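Local coordinates for putative DNA-binding protein (PDB 2OBP), which probably binds DNA through a winged helix-turn-helix fold, although its precise biological role is unknown, at residues Pro16-Val21 and Leu53-Thr58. Residues are numbered along the deposited sequence; the frame is centred on the assembly and turned at random.
Sequences PAIVEV and LRRVLT
The Arg55 guanidinium, the flat group of this contact, meets Ile18 and Ala17 obliquely, while one of its faces lies over Val56 CG2 of its own helix, which sits 3.6 Å above the plane near its centre. Across the contact, Arg55 NH1 is 3.8 Å from both Ile18 CG1 and Ile18 CD1, and Arg55 NH2 stands 4.1 Å from Ala17 CB. The Ile18 and Arg55 side chains cross at about a right angle. Bends at chi2 and chi3 fold the arginine back over Val56, bringing its charged end to the start of helix 16-28. NH1 forms a salt bridge with Asp15, just before that helix, and a hydrogen bond with Gln59, one turn on in the arginine's own helix; Asp15 also accepts a hydrogen bond from the backbone N of Ala17, so one carboxylate ties the arginine to this helix start.

Beyond the guanidinium the contact is apolar, with no hydrogen bond between the segments. Val56 is central: Val56 CG2 lies 4.0 Å from Ala17 CB, and Val56 CG1 packs 3.7 Å from Val21 CB. The order of helices and the antiparallel hairpin 66-70/76-80 match a winged helix-turn-helix domain, in which 39-46 and 50-62 would form the helix-turn-helix, with 50-62 as the probable recognition helix; the axes of 16-21 and 53-58 cross at -77°. Both Val21 methyls touch Val56 CG1, and each also meets a leucine. Val21 CG2 meets Leu53 CD1 at 3.6 Å, whereas Val21 CG1, placed anti to the backbone N (chi1 173°), reaches Leu57 CD2 at 4.0 Å. Helix 39-46 touches both leucines, through Ile42 and Ala43 at Leu53 and Leu39 at Leu57, and Leu48 from the intervening turn packs on Ala17 and Val21.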
ATOM      1  N   PRO A  16       9.797  -6.386  -7.473  1.00 25.55           N
ATOM      2  CA  PRO A  16       9.244  -7.139  -6.353  1.00 27.12           C
ATOM      3  C   PRO A  16       8.728  -6.217  -5.236  1.00 26.51           C
ATOM      4  O   PRO A  16       7.852  -6.602  -4.460  1.00 25.00           O
ATOM      5  CB  PRO A  16      10.411  -8.004  -5.903  1.00 29.69           C
ATOM      6  CG  PRO A  16      11.636  -7.229  -6.323  1.00 29.05           C
ATOM      7  CD  PRO A  16      11.260  -6.591  -7.608  1.00 26.18           C
ATOM      8  N   ALA A  17       9.295  -5.018  -5.134  1.00 24.72           N
ATOM      9  CA  ALA A  17       8.841  -4.076  -4.127  1.00 24.79           C
ATOM     10  C   ALA A  17       7.432  -3.567  -4.391  1.00 25.98           C
ATOM     11  O   ALA A  17       6.637  -3.379  -3.440  1.00 26.33           O
ATOM     12  CB  ALA A  17       9.834  -2.895  -3.965  1.00 22.35           C
ATOM     13  N   ILE A  18       7.084  -3.342  -5.653  1.00 23.14           N
ATOM     14  CA  ILE A  18       5.725  -2.913  -5.958  1.00 23.08           C
ATOM     15  C   ILE A  18       4.726  -4.074  -5.672  1.00 24.31           C
ATOM     16  O   ILE A  18       3.659  -3.884  -5.088  1.00 26.18           O
ATOM     17  CB  ILE A  18       5.575  -2.362  -7.393  1.00 24.24           C
ATOM     18  CG1 ILE A  18       6.435  -1.089  -7.600  1.00 23.17           C
ATOM     19  CG2 ILE A  18       4.089  -2.072  -7.635  1.00 25.11           C
ATOM     20  CD1 ILE A  18       6.603  -0.607  -9.033  1.00 21.40           C
ATOM     21  N   VAL A  19       5.084  -5.273  -6.107  1.00 24.71           N
ATOM     22  CA  VAL A  19       4.277  -6.451  -5.833  1.00 25.21           C
ATOM     23  C   VAL A  19       4.072  -6.650  -4.332  1.00 26.37           C
ATOM     24  O   VAL A  19       2.961  -6.892  -3.899  1.00 27.28           O
ATOM     25  CB  VAL A  19       4.904  -7.735  -6.459  1.00 27.88           C
ATOM     26  CG1 VAL A  19       4.125  -8.974  -5.993  1.00 32.08           C
ATOM     27  CG2 VAL A  19       4.948  -7.610  -7.982  1.00 26.92           C
ATOM     28  N   GLU A  20       5.133  -6.529  -3.544  1.00 25.00           N
ATOM     29  CA  GLU A  20       5.041  -6.803  -2.120  1.00 25.64           C
ATOM     30  C   GLU A  20       4.130  -5.801  -1.401  1.00 26.93           C
ATOM     31  O   GLU A  20       3.317  -6.178  -0.541  1.00 27.92           O
ATOM     32  CB  GLU A  20       6.407  -6.841  -1.466  1.00 28.72           C
ATOM     33  CG  GLU A  20       6.384  -7.515  -0.094  1.00 33.78           C
ATOM     34  CD  GLU A  20       6.027  -8.999  -0.140  1.00 41.90           C
ATOM     35  OE1 GLU A  20       6.125  -9.625  -1.221  1.00 43.24           O
ATOM     36  OE2 GLU A  20       5.630  -9.533   0.915  1.00 53.59           O
ATOM     37  N   VAL A  21       4.251  -4.528  -1.760  1.00 25.90           N
ATOM     38  CA  VAL A  21       3.384  -3.524  -1.207  1.00 25.25           C
ATOM     39  C   VAL A  21       1.925  -3.782  -1.601  1.00 23.66           C
ATOM     40  O   VAL A  21       1.028  -3.601  -0.768  1.00 25.01           O
ATOM     41  CB  VAL A  21       3.851  -2.093  -1.588  1.00 25.83           C
ATOM     42  CG1 VAL A  21       2.824  -1.024  -1.143  1.00 23.66           C
ATOM     43  CG2 VAL A  21       5.218  -1.834  -0.952  1.00 24.06           C
ATOM     44  N   LEU A  53       9.455   2.194   0.482  1.00 24.04           N
ATOM     45  CA  LEU A  53       7.993   2.178   0.608  1.00 22.20           C
ATOM     46  C   LEU A  53       7.417   3.478   0.063  1.00 22.22           C
ATOM     47  O   LEU A  53       6.410   3.456  -0.676  1.00 22.77           O
ATOM     48  CB  LEU A  53       7.530   1.922   2.042  1.00 23.20           C
ATOM     49  CG  LEU A  53       5.985   2.014   2.221  1.00 21.78           C
ATOM     50  CD1 LEU A  53       5.214   0.916   1.435  1.00 24.17           C
ATOM     51  CD2 LEU A  53       5.580   2.029   3.720  1.00 22.61           C
ATOM     52  N   ARG A  54       7.996   4.608   0.458  1.00 22.17           N
ATOM     53  CA  ARG A  54       7.489   5.913  -0.003  1.00 24.04           C
ATOM     54  C   ARG A  54       7.520   6.063  -1.521  1.00 22.74           C
ATOM     55  O   ARG A  54       6.591   6.606  -2.112  1.00 25.77           O
ATOM     56  CB  ARG A  54       8.212   7.064   0.681  1.00 24.51           C
ATOM     57  CG  ARG A  54       7.837   7.205   2.179  1.00 30.14           C
ATOM     58  CD  ARG A  54       8.355   8.467   2.756  1.00 33.30           C
ATOM     59  NE  ARG A  54       8.199   8.548   4.221  1.00 39.80           N
ATOM     60  CZ  ARG A  54       7.139   9.060   4.856  1.00 41.87           C
ATOM     61  NH1 ARG A  54       6.082   9.524   4.191  1.00 36.45           N
ATOM     62  NH2 ARG A  54       7.135   9.106   6.186  1.00 43.71           N
ATOM     63  N   ARG A  55       8.575   5.530  -2.146  1.00 23.51           N
ATOM     64  CA  ARG A  55       8.707   5.563  -3.587  1.00 21.81           C
ATOM     65  C   ARG A  55       7.584   4.756  -4.241  1.00 22.68           C
ATOM     66  O   ARG A  55       6.911   5.216  -5.162  1.00 22.97           O
ATOM     67  CB  ARG A  55      10.107   5.004  -3.967  1.00 23.64           C
ATOM     68  CG  ARG A  55      10.475   5.039  -5.454  1.00 24.09           C
ATOM     69  CD  ARG A  55       9.975   3.843  -6.211  1.00 20.48           C
ATOM     70  NE  ARG A  55      10.685   2.594  -5.881  1.00 25.99           N
ATOM     71  CZ  ARG A  55      10.426   1.390  -6.396  1.00 31.12           C
ATOM     72  NH1 ARG A  55       9.459   1.200  -7.261  1.00 27.36           N
ATOM     73  NH2 ARG A  55      11.185   0.354  -6.044  1.00 28.80           N
ATOM     74  N   VAL A  56       7.415   3.537  -3.751  1.00 21.24           N
ATOM     75  CA  VAL A  56       6.378   2.643  -4.257  1.00 20.10           C
ATOM     76  C   VAL A  56       4.970   3.254  -4.066  1.00 19.22           C
ATOM     77  O   VAL A  56       4.133   3.254  -4.987  1.00 21.21           O
ATOM     78  CB  VAL A  56       6.465   1.255  -3.591  1.00 22.51           C
ATOM     79  CG1 VAL A  56       5.204   0.446  -3.843  1.00 20.36           C
ATOM     80  CG2 VAL A  56       7.748   0.478  -4.043  1.00 20.28           C
ATOM     81  N   LEU A  57       4.715   3.823  -2.892  1.00 19.76           N
ATOM     82  CA  LEU A  57       3.394   4.428  -2.662  1.00 20.46           C
ATOM     83  C   LEU A  57       3.169   5.623  -3.536  1.00 21.37           C
ATOM     84  O   LEU A  57       2.044   5.878  -3.929  1.00 20.69           O
ATOM     85  CB  LEU A  57       3.189   4.805  -1.195  1.00 21.69           C
ATOM     86  CG  LEU A  57       3.073   3.624  -0.202  1.00 21.92           C
ATOM     87  CD1 LEU A  57       3.056   4.134   1.266  1.00 24.57           C
ATOM     88  CD2 LEU A  57       1.821   2.784  -0.497  1.00 21.74           C
ATOM     89  N   THR A  58       4.189   6.450  -3.755  1.00 21.78           N
ATOM     90  CA  THR A  58       4.024   7.562  -4.665  1.00 21.24           C
ATOM     91  C   THR A  58       3.594   7.057  -6.039  1.00 20.78           C
ATOM     92  O   THR A  58       2.729   7.622  -6.699  1.00 22.03           O
ATOM     93  CB  THR A  58       5.290   8.430  -4.772  1.00 21.57           C
ATOM     94  OG1 THR A  58       5.497   9.078  -3.486  1.00 22.57           O
ATOM     95  CG2 THR A  58       5.147   9.469  -5.885  1.00 22.25           C
TER